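Local coordinates for sugar ABC transporter substrate-binding protein (Treponema pallidum subsp. pallidum, PDB 5U2P), which probably binds a solute, perhaps a sugar, in the periplasm and delivers it to an ABC transporter, though its ligand is not established, at residues 101-109 with 123-131; 160-171 with 232-241. All coordinates share one frame; numbering follows the deposited sequence.

How the contacts relate
Contact 1 comes first along the chain and is complete before contact 2 begins. Their centres are about 43 Å apart, their nearest atoms about 27 Å, and they lie on opposite sides of the chain's centre. Contact 1 borders the five-stranded sheet that contains strands 88-92, 307-311 and 131-132. Contact 2 pairs helix 160-172 with helix 227-238 beside the other sheet, near strands 178-181 and 263-267. All four segments fall in the range of the bacterial extracellular solute-binding family. The two sheets are consistent with the two-lobed build of such proteins. On that reading each contact would belong to the packing of a different lobe.

Contact 1 of 2, residues 101-109 with 123-131; sequences PYLYFVDLS and DPYGKTFAL
Tyr102 meets Asp123 through its hydroxyl, which donates a 2.6 Å hydrogen bond from OH to OD2 on the syn side of the carboxylate. Asp123 OD1 accepts from the backbone N of Tyr125 and of Lys127, which come from opposite faces of the carboxylate plane. The Tyr125 bond closes an Asx turn. Both carboxylate oxygens are thus engaged. A water links Tyr102 OH to Lys127 NZ. Leu108 N donates to Thr128 O (2.8 Å), and Thr128 N donates to Ser109 OG (2.7 Å, 165°). Ser109 OG in turn donates to the syn lone pair of Asp107 OD1 (2.6 Å). Asp107 CG is anti to the backbone N (chi1 174°), which brings OD1 round to Ser109.

Phe129 has the largest share of the apolar contact. Pro101 CB sits over the centre of its ring, 3.4 Å from the centroid, a CH-pi contact. The edge of Phe129 points at the face of Tyr102 in a T-shaped pair, with planes at 87°.

Helix 101-104 and the loop after it pack against the loop leading into strand 131-132. Backbone bonds tie Val106 to Val311 and Leu131 to Leu309, both on strand 307-311. Phe105 packs on strand 88-92, and Leu108 touches Leu325 of helix 318-329.

Contact 2 of 2, residues 160-171 with 232-241; sequences WNELLESCALIV and AYLELFKRGY
Helices 160-171 and 232-238 run nearly parallel, at 12°, with their axes 11.8 Å apart at closest approach; the backbones come nearer at Cys167 and Tyr241, past the end of the second helix. Tyr241 fills this end of the contact. Cys167 CB lies over the centre of its ring, 3.2 Å from the centroid, in a close CH-pi contact. Cys167 SG stands obliquely to the same ring. The opposite face is covered by Arg239 CB, so the phenol is sandwiched. Leu164 CD2 reaches the ring edge in plane, 3.9 Å from Tyr241 CE2. The phenol oxygen lies against helix 160-172, with OH 3.4 Å from Ala168 CB.

A Schellman motif ends helix 227-238. Gly240 has positive phi, Tyr241 N bonds back to Leu236 O and Gly240 N to Phe237 O. This turn leads the chain to Tyr241, whose backbone also bonds to Leu180 of strand 178-181.

At the other end the indole of Trp160 reaches the second helix with its six-membered ring, CG being anti to the backbone N (chi1 167°). Ala232 CB sits over one face of that ring, 3.5 Å from Trp160 CH2. Leu236 CD2 meets both Trp160 CH2 and Leu164 CD2. Leu164 CD1 lies over one face of the Arg239 guanidinium, toward its rim. Arg239 NE makes a salt bridge to the anti lone pair of Glu235 OE2, which lies in the guanidinium plane. This probably helps hold the flat group over the leucine. Around the contact, Cys167 packs on Met265 of strand 263-267, and Leu236 on Leu192 of helix 191-214.

Contact 1 of 2, residues 101-109 with 123-131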
loop_
_atom_site.group_PDB
_atom_site.type_symbol
_atom_site.label_atom_id
_atom_site.label_comp_id
_atom_site.label_asym_id
_atom_site.label_seq_id
_atom_site.Cartn_x
_atom_site.Cartn_y
_atom_site.Cartn_z
ATOM N N PRO A 101 15.599 14.679 0.633
ATOM C CA PRO A 101 15.209 15.235 -0.669
ATOM C C PRO A 101 15.518 16.724 -0.844
ATOM O O PRO A 101 15.606 17.191 -1.974
ATOM C CB PRO A 101 13.688 14.996 -0.702
ATOM C CG PRO A 101 13.290 15.028 0.739
ATOM C CD PRO A 101 14.429 14.390 1.478
ATOM N N TYR A 102 15.679 17.463 0.256
ATOM C CA TYR A 102 15.926 18.905 0.158
ATOM C C TYR A 102 17.375 19.166 -0.257
ATOM O O TYR A 102 17.722 20.263 -0.704
ATOM C CB TYR A 102 15.570 19.591 1.486
ATOM C CG TYR A 102 14.091 19.427 1.773
ATOM C CD1 TYR A 102 13.629 18.389 2.562
ATOM C CD2 TYR A 102 13.154 20.268 1.174
ATOM C CE1 TYR A 102 12.274 18.211 2.794
ATOM C CE2 TYR A 102 11.797 20.103 1.402
ATOM C CZ TYR A 102 11.364 19.073 2.208
ATOM O OH TYR A 102 10.020 18.889 2.422
ATOM N N LEU A 103 18.206 18.135 -0.125
ATOM C CA LEU A 103 19.584 18.163 -0.615
ATOM C C LEU A 103 19.724 17.739 -2.066
ATOM O O LEU A 103 20.574 18.264 -2.787
ATOM C CB LEU A 103 20.460 17.229 0.221
ATOM C CG LEU A 103 21.616 17.844 0.999
ATOM C CD1 LEU A 103 21.076 18.786 2.058
ATOM C CD2 LEU A 103 22.462 16.738 1.617
ATOM N N TYR A 104 18.910 16.774 -2.485
ATOM C CA TYR A 104 19.185 16.073 -3.742
ATOM C C TYR A 104 18.131 16.170 -4.828
ATOM O O TYR A 104 18.469 15.988 -5.995
ATOM C CB TYR A 104 19.425 14.601 -3.462
ATOM C CG TYR A 104 20.649 14.337 -2.616
ATOM C CD1 TYR A 104 21.904 14.723 -3.057
ATOM C CD2 TYR A 104 20.544 13.682 -1.401
ATOM C CE1 TYR A 104 23.022 14.478 -2.298
ATOM C CE2 TYR A 104 21.654 13.431 -0.637
ATOM C CZ TYR A 104 22.890 13.832 -1.095
ATOM O OH TYR A 104 24.011 13.592 -0.349
ATOM N N PHE A 105 16.874 16.421 -4.460
ATOM C CA PHE A 105 15.775 16.346 -5.433
ATOM C C PHE A 105 14.981 17.633 -5.603
ATOM O O PHE A 105 14.800 18.403 -4.677
ATOM C CB PHE A 105 14.815 15.236 -5.046
ATOM C CG PHE A 105 15.479 13.898 -4.893
ATOM C CD1 PHE A 105 16.354 13.443 -5.868
ATOM C CD2 PHE A 105 15.231 13.101 -3.797
ATOM C CE1 PHE A 105 16.985 12.216 -5.735
ATOM C CE2 PHE A 105 15.862 11.871 -3.652
ATOM C CZ PHE A 105 16.738 11.433 -4.627
ATOM N N VAL A 106 14.450 17.820 -6.799
ATOM C CA VAL A 106 13.590 18.966 -7.072
ATOM C C VAL A 106 12.206 18.752 -6.478
ATOM O O VAL A 106 11.590 17.704 -6.685
ATOM C CB VAL A 106 13.459 19.213 -8.581
ATOM C CG1 VAL A 106 12.523 20.392 -8.840
ATOM C CG2 VAL A 106 14.830 19.461 -9.183
ATOM N N ASP A 107 11.711 19.746 -5.739
ATOM C CA ASP A 107 10.352 19.692 -5.196
ATOM C C ASP A 107 9.329 19.870 -6.316
ATOM O O ASP A 107 9.271 20.929 -6.950
ATOM C CB ASP A 107 10.168 20.771 -4.110
ATOM C CG ASP A 107 8.732 20.870 -3.600
ATOM O OD1 ASP A 107 7.935 19.959 -3.874
ATOM O OD2 ASP A 107 8.398 21.863 -2.912
ATOM N N LEU A 108 8.557 18.815 -6.591
ATOM C CA LEU A 108 7.635 18.810 -7.725
ATOM C C LEU A 108 6.216 19.175 -7.296
ATOM O O LEU A 108 5.271 19.075 -8.092
ATOM C CB LEU A 108 7.633 17.421 -8.416
ATOM C CG LEU A 108 8.990 16.936 -8.939
ATOM C CD1 LEU A 108 8.929 15.496 -9.482
ATOM C CD2 LEU A 108 9.562 17.862 -9.971
ATOM N N SER A 109 6.062 19.604 -6.045
ATOM C CA SER A 109 4.735 19.763 -5.441
ATOM C C SER A 109 3.855 20.780 -6.169
ATOM O O SER A 109 2.626 20.743 -6.053
ATOM C CB SER A 109 4.861 20.191 -3.974
ATOM O OG SER A 109 5.544 19.217 -3.191
ATOM N N ASP A 123 6.394 13.423 1.325
ATOM C CA ASP A 123 7.372 13.320 2.408
ATOM C C ASP A 123 6.665 13.719 3.692
ATOM O O ASP A 123 5.461 13.960 3.675
ATOM C CB ASP A 123 8.612 14.179 2.103
ATOM C CG ASP A 123 8.439 15.660 2.444
ATOM O OD1 ASP A 123 7.304 16.189 2.511
ATOM O OD2 ASP A 123 9.485 16.318 2.634
ATOM N N PRO A 124 7.393 13.762 4.816
ATOM C CA PRO A 124 6.655 14.008 6.065
ATOM C C PRO A 124 6.126 15.443 6.180
ATOM O O PRO A 124 5.365 15.736 7.107
ATOM C CB PRO A 124 7.695 13.702 7.150
ATOM C CG PRO A 124 8.681 12.764 6.496
ATOM C CD PRO A 124 8.749 13.238 5.062
ATOM N N TYR A 125 6.526 16.309 5.249
ATOM C CA TYR A 125 6.041 17.682 5.184
ATOM C C TYR A 125 4.928 17.837 4.164
ATOM O O TYR A 125 4.400 18.931 3.995
ATOM C CB TYR A 125 7.160 18.652 4.797
ATOM C CG TYR A 125 8.250 18.851 5.836
ATOM C CD1 TYR A 125 8.076 19.731 6.896
ATOM C CD2 TYR A 125 9.467 18.177 5.732
ATOM C CE1 TYR A 125 9.071 19.916 7.833
ATOM C CE2 TYR A 125 10.471 18.365 6.667
ATOM C CZ TYR A 125 10.265 19.228 7.711
ATOM O OH TYR A 125 11.273 19.415 8.632
ATOM N N GLY A 126 4.610 16.762 3.448
ATOM C CA GLY A 126 3.521 16.813 2.487
ATOM C C GLY A 126 3.951 17.139 1.063
ATOM O O GLY A 126 3.108 17.430 0.205
ATOM N N LYS A 127 5.251 17.089 0.802
ATOM C CA LYS A 127 5.788 17.518 -0.500
ATOM C C LYS A 127 6.059 16.331 -1.412
ATOM O O LYS A 127 6.399 15.250 -0.951
ATOM C CB LYS A 127 7.068 18.328 -0.304
ATOM C CG LYS A 127 6.830 19.711 0.298
ATOM C CD LYS A 127 8.026 20.624 0.066
ATOM C CE LYS A 127 7.701 22.071 0.425
ATOM N NZ LYS A 127 7.154 22.193 1.807
ATOM N N THR A 128 5.899 16.544 -2.713
ATOM C CA THR A 128 6.010 15.474 -3.703
ATOM C C THR A 128 7.342 15.620 -4.419
ATOM O O THR A 128 7.589 16.657 -5.037
ATOM C CB THR A 128 4.854 15.552 -4.748
ATOM O OG1 THR A 128 3.590 15.383 -4.090
ATOM C CG2 THR A 128 5.001 14.491 -5.827
ATOM N N PHE A 129 8.192 14.597 -4.358
ATOM C CA PHE A 129 9.536 14.679 -4.940
ATOM C C PHE A 129 9.775 13.715 -6.118
ATOM O O PHE A 129 10.897 13.600 -6.607
ATOM C CB PHE A 129 10.592 14.424 -3.846
ATOM C CG PHE A 129 10.842 15.610 -2.949
ATOM C CD1 PHE A 129 11.577 16.693 -3.401
ATOM C CD2 PHE A 129 10.343 15.639 -1.657
ATOM C CE1 PHE A 129 11.819 17.785 -2.576
ATOM C CE2 PHE A 129 10.579 16.725 -0.841
ATOM C CZ PHE A 129 11.309 17.794 -1.304
ATOM N N ALA A 130 8.738 13.043 -6.605
ATOM C CA ALA A 130 8.909 12.205 -7.778
ATOM C C ALA A 130 7.583 12.033 -8.505
ATOM O O ALA A 130 6.508 12.110 -7.896
ATOM C CB ALA A 130 9.463 10.846 -7.382
ATOM N N LEU A 131 7.682 11.788 -9.800
ATOM C CA LEU A 131 6.547 11.306 -10.577
ATOM C C LEU A 131 6.394 9.794 -10.371
ATOM O O LEU A 131 7.273 9.027 -10.755
ATOM C CB LEU A 131 6.739 11.623 -12.043
ATOM C CG LEU A 131 5.595 11.184 -12.989
ATOM C CD1 LEU A 131 5.460 12.191 -14.114
ATOM C CD2 LEU A 131 5.851 9.799 -13.534
HETATM O O HOH W 1 8.792 21.338 3.606
HETATM O O HOH W 2 12.334 15.490 -7.939
#

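Contact 2 of 2, residues 160-171 with 232-241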
loop_
_atom_site.group_PDB
_atom_site.type_symbol
_atom_site.label_atom_id
_atom_site.label_comp_id
_atom_site.label_asym_id
_atom_site.label_seq_id
_atom_site.Cartn_x
_atom_site.Cartn_y
_atom_site.Cartn_z
ATOM N N TRP A 160 -19.198 -1.725 12.429
ATOM C CA TRP A 160 -18.608 -2.784 13.248
ATOM C C TRP A 160 -19.624 -3.816 13.716
ATOM O O TRP A 160 -19.330 -5.010 13.733
ATOM C CB TRP A 160 -17.911 -2.160 14.461
ATOM C CG TRP A 160 -17.529 -3.131 15.559
ATOM C CD1 TRP A 160 -18.128 -3.257 16.785
ATOM C CD2 TRP A 160 -16.459 -4.091 15.538
ATOM N NE1 TRP A 160 -17.498 -4.231 17.523
ATOM C CE2 TRP A 160 -16.472 -4.759 16.783
ATOM C CE3 TRP A 160 -15.496 -4.448 14.594
ATOM C CZ2 TRP A 160 -15.561 -5.769 17.098
ATOM C CZ3 TRP A 160 -14.590 -5.448 14.913
ATOM C CH2 TRP A 160 -14.630 -6.095 16.152
ATOM N N ASN A 161 -20.807 -3.366 14.120
ATOM C CA ASN A 161 -21.833 -4.293 14.563
ATOM C C ASN A 161 -22.399 -5.089 13.405
ATOM O O ASN A 161 -22.783 -6.239 13.575
ATOM C CB ASN A 161 -22.955 -3.553 15.291
ATOM C CG ASN A 161 -22.520 -3.044 16.639
ATOM O OD1 ASN A 161 -21.735 -3.689 17.333
ATOM N ND2 ASN A 161 -23.014 -1.872 17.015
ATOM N N GLU A 162 -22.437 -4.487 12.222
ATOM C CA GLU A 162 -22.900 -5.212 11.049
ATOM C C GLU A 162 -21.879 -6.288 10.662
ATOM O O GLU A 162 -22.258 -7.371 10.199
ATOM C CB GLU A 162 -23.170 -4.249 9.888
ATOM C CG GLU A 162 -24.490 -3.491 10.066
ATOM C CD GLU A 162 -24.840 -2.573 8.910
ATOM O OE1 GLU A 162 -24.267 -2.722 7.813
ATOM O OE2 GLU A 162 -25.709 -1.696 9.101
ATOM N N LEU A 163 -20.596 -6.000 10.858
ATOM C CA LEU A 163 -19.553 -7.000 10.619
ATOM C C LEU A 163 -19.727 -8.174 11.577
ATOM O O LEU A 163 -19.699 -9.321 11.159
ATOM C CB LEU A 163 -18.160 -6.415 10.786
ATOM C CG LEU A 163 -17.000 -7.411 10.697
ATOM C CD1 LEU A 163 -16.920 -8.012 9.315
ATOM C CD2 LEU A 163 -15.693 -6.718 11.054
ATOM N N LEU A 164 -19.903 -7.885 12.860
ATOM C CA LEU A 164 -20.088 -8.948 13.852
ATOM C C LEU A 164 -21.331 -9.778 13.541
ATOM O O LEU A 164 -21.308 -11.007 13.649
ATOM C CB LEU A 164 -20.189 -8.370 15.268
ATOM C CG LEU A 164 -18.921 -7.705 15.803
ATOM C CD1 LEU A 164 -19.158 -7.147 17.200
ATOM C CD2 LEU A 164 -17.721 -8.652 15.818
ATOM N N GLU A 165 -22.412 -9.107 13.150
ATOM C CA GLU A 165 -23.649 -9.806 12.810
ATOM C C GLU A 165 -23.443 -10.673 11.571
ATOM O O GLU A 165 -23.867 -11.827 11.539
ATOM C CB GLU A 165 -24.797 -8.817 12.580
ATOM C CG GLU A 165 -26.124 -9.486 12.237
ATOM C CD GLU A 165 -27.257 -8.493 12.031
ATOM O OE1 GLU A 165 -26.985 -7.280 11.880
ATOM O OE2 GLU A 165 -28.426 -8.934 12.017
ATOM N N SER A 166 -22.790 -10.112 10.554
ATOM C CA SER A 166 -22.499 -10.854 9.333
ATOM C C SER A 166 -21.727 -12.121 9.674
ATOM O O SER A 166 -21.991 -13.188 9.114
ATOM C CB SER A 166 -21.698 -10.005 8.345
ATOM O OG SER A 166 -22.467 -8.923 7.834
ATOM N N CYS A 167 -20.763 -12.007 10.586
ATOM C CA CYS A 167 -19.975 -13.173 10.972
ATOM C C CYS A 167 -20.869 -14.168 11.686
ATOM O O CYS A 167 -20.738 -15.375 11.501
ATOM C CB CYS A 167 -18.809 -12.801 11.873
ATOM S SG CYS A 167 -17.456 -11.960 10.995
ATOM N N ALA A 168 -21.774 -13.646 12.509
ATOM C CA ALA A 168 -22.694 -14.483 13.272
ATOM C C ALA A 168 -23.588 -15.325 12.363
ATOM O O ALA A 168 -23.774 -16.513 12.610
ATOM C CB ALA A 168 -23.546 -13.622 14.198
ATOM N N LEU A 169 -24.137 -14.711 11.316
ATOM C CA LEU A 169 -25.003 -15.422 10.369
ATOM C C LEU A 169 -24.244 -16.500 9.589
ATOM O O LEU A 169 -24.789 -17.562 9.283
ATOM C CB LEU A 169 -25.645 -14.434 9.390
ATOM C CG LEU A 169 -26.932 -13.723 9.826
ATOM C CD1 LEU A 169 -28.086 -14.704 9.898
ATOM C CD2 LEU A 169 -26.773 -13.015 11.157
ATOM N N ILE A 170 -22.989 -16.223 9.256
ATOM C CA ILE A 170 -22.161 -17.204 8.564
ATOM C C ILE A 170 -21.954 -18.417 9.451
ATOM O O ILE A 170 -22.048 -19.555 8.988
ATOM C CB ILE A 170 -20.799 -16.613 8.165
ATOM C CG1 ILE A 170 -20.999 -15.569 7.074
ATOM C CG2 ILE A 170 -19.847 -17.708 7.671
ATOM C CD1 ILE A 170 -19.941 -14.494 7.061
ATOM N N VAL A 171 -21.671 -18.174 10.728
ATOM C CA VAL A 171 -21.484 -19.262 11.682
ATOM C C VAL A 171 -22.788 -20.044 11.866
ATOM O O VAL A 171 -22.761 -21.249 12.118
ATOM C CB VAL A 171 -21.001 -18.748 13.045
ATOM C CG1 VAL A 171 -20.977 -19.873 14.077
ATOM C CG2 VAL A 171 -19.603 -18.109 12.923
ATOM N N ALA A 232 -11.269 -4.546 19.660
ATOM C CA ALA A 232 -11.982 -5.099 18.500
ATOM C C ALA A 232 -11.349 -6.396 18.033
ATOM O O ALA A 232 -12.027 -7.410 17.774
ATOM C CB ALA A 232 -11.994 -4.070 17.353
ATOM N N TYR A 233 -10.028 -6.355 17.916
ATOM C CA TYR A 233 -9.223 -7.504 17.512
ATOM C C TYR A 233 -9.534 -8.703 18.419
ATOM O O TYR A 233 -9.883 -9.795 17.969
ATOM C CB TYR A 233 -7.747 -7.096 17.581
ATOM C CG TYR A 233 -6.764 -7.874 16.742
ATOM C CD1 TYR A 233 -7.071 -8.262 15.448
ATOM C CD2 TYR A 233 -5.496 -8.166 17.227
ATOM C CE1 TYR A 233 -6.158 -8.947 14.677
ATOM C CE2 TYR A 233 -4.573 -8.853 16.455
ATOM C CZ TYR A 233 -4.912 -9.243 15.178
ATOM O OH TYR A 233 -4.007 -9.936 14.391
ATOM N N LEU A 234 -9.437 -8.457 19.719
ATOM C CA LEU A 234 -9.746 -9.434 20.750
ATOM C C LEU A 234 -11.142 -10.015 20.634
ATOM O O LEU A 234 -11.340 -11.217 20.827
ATOM C CB LEU A 234 -9.563 -8.760 22.114
ATOM C CG LEU A 234 -8.102 -8.537 22.507
ATOM C CD1 LEU A 234 -7.997 -7.577 23.694
ATOM C CD2 LEU A 234 -7.462 -9.884 22.845
ATOM N N GLU A 235 -12.112 -9.157 20.327
ATOM C CA GLU A 235 -13.501 -9.592 20.224
ATOM C C GLU A 235 -13.654 -10.558 19.052
ATOM O O GLU A 235 -14.383 -11.552 19.154
ATOM C CB GLU A 235 -14.432 -8.386 20.069
ATOM C CG GLU A 235 -15.920 -8.723 20.109
ATOM C CD GLU A 235 -16.385 -9.208 21.474
ATOM O OE1 GLU A 235 -15.647 -9.036 22.465
ATOM O OE2 GLU A 235 -17.495 -9.763 21.551
ATOM N N LEU A 236 -12.965 -10.281 17.942
ATOM C CA LEU A 236 -13.000 -11.202 16.798
ATOM C C LEU A 236 -12.450 -12.583 17.185
ATOM O O LEU A 236 -13.013 -13.601 16.783
ATOM C CB LEU A 236 -12.219 -10.643 15.603
ATOM C CG LEU A 236 -12.801 -9.378 14.961
ATOM C CD1 LEU A 236 -11.903 -8.930 13.842
ATOM C CD2 LEU A 236 -14.212 -9.574 14.425
ATOM N N PHE A 237 -11.367 -12.618 17.962
ATOM C CA PHE A 237 -10.793 -13.895 18.411
ATOM C C PHE A 237 -11.747 -14.584 19.380
ATOM O O PHE A 237 -11.967 -15.799 19.305
ATOM C CB PHE A 237 -9.428 -13.685 19.078
ATOM C CG PHE A 237 -8.326 -13.297 18.117
ATOM C CD1 PHE A 237 -7.718 -14.242 17.310
ATOM C CD2 PHE A 237 -7.891 -11.982 18.034
ATOM C CE1 PHE A 237 -6.704 -13.876 16.432
ATOM C CE2 PHE A 237 -6.879 -11.614 17.158
ATOM C CZ PHE A 237 -6.286 -12.553 16.367
ATOM N N LYS A 238 -12.311 -13.789 20.286
ATOM C CA LYS A 238 -13.238 -14.270 21.313
ATOM C C LYS A 238 -14.447 -15.004 20.732
ATOM O O LYS A 238 -14.843 -16.066 21.234
ATOM C CB LYS A 238 -13.720 -13.089 22.163
ATOM C CG LYS A 238 -14.756 -13.422 23.242
ATOM C CD LYS A 238 -15.852 -12.363 23.287
ATOM C CE LYS A 238 -16.903 -12.671 24.336
ATOM N NZ LYS A 238 -16.452 -12.291 25.697
ATOM N N ARG A 239 -15.045 -14.427 19.695
ATOM C CA ARG A 239 -16.230 -15.007 19.067
ATOM C C ARG A 239 -15.881 -16.062 18.023
ATOM O O ARG A 239 -16.772 -16.685 17.433
ATOM C CB ARG A 239 -17.086 -13.900 18.444
ATOM C CG ARG A 239 -17.514 -12.819 19.448
ATOM C CD ARG A 239 -18.689 -11.987 18.925
ATOM N NE ARG A 239 -18.955 -10.808 19.752
ATOM C CZ ARG A 239 -20.010 -10.005 19.614
ATOM N NH1 ARG A 239 -20.928 -10.253 18.689
ATOM N NH2 ARG A 239 -20.152 -8.952 20.411
ATOM N N GLY A 240 -14.589 -16.287 17.806
ATOM C CA GLY A 240 -14.147 -17.263 16.823
ATOM C C GLY A 240 -14.405 -16.849 15.381
ATOM O O GLY A 240 -14.452 -17.684 14.486
ATOM N N TYR A 241 -14.565 -15.552 15.147
ATOM C CA TYR A 241 -14.767 -15.033 13.807
ATOM C C TYR A 241 -13.464 -14.988 13.017
ATOM O O TYR A 241 -13.484 -15.038 11.792
ATOM C CB TYR A 241 -15.392 -13.638 13.860
ATOM C CG TYR A 241 -16.791 -13.612 14.433
ATOM C CD1 TYR A 241 -17.539 -14.784 14.561
ATOM C CD2 TYR A 241 -17.380 -12.413 14.826
ATOM C CE1 TYR A 241 -18.815 -14.759 15.075
ATOM C CE2 TYR A 241 -18.667 -12.382 15.339
ATOM C CZ TYR A 241 -19.379 -13.562 15.461
ATOM O OH TYR A 241 -20.658 -13.550 15.969
#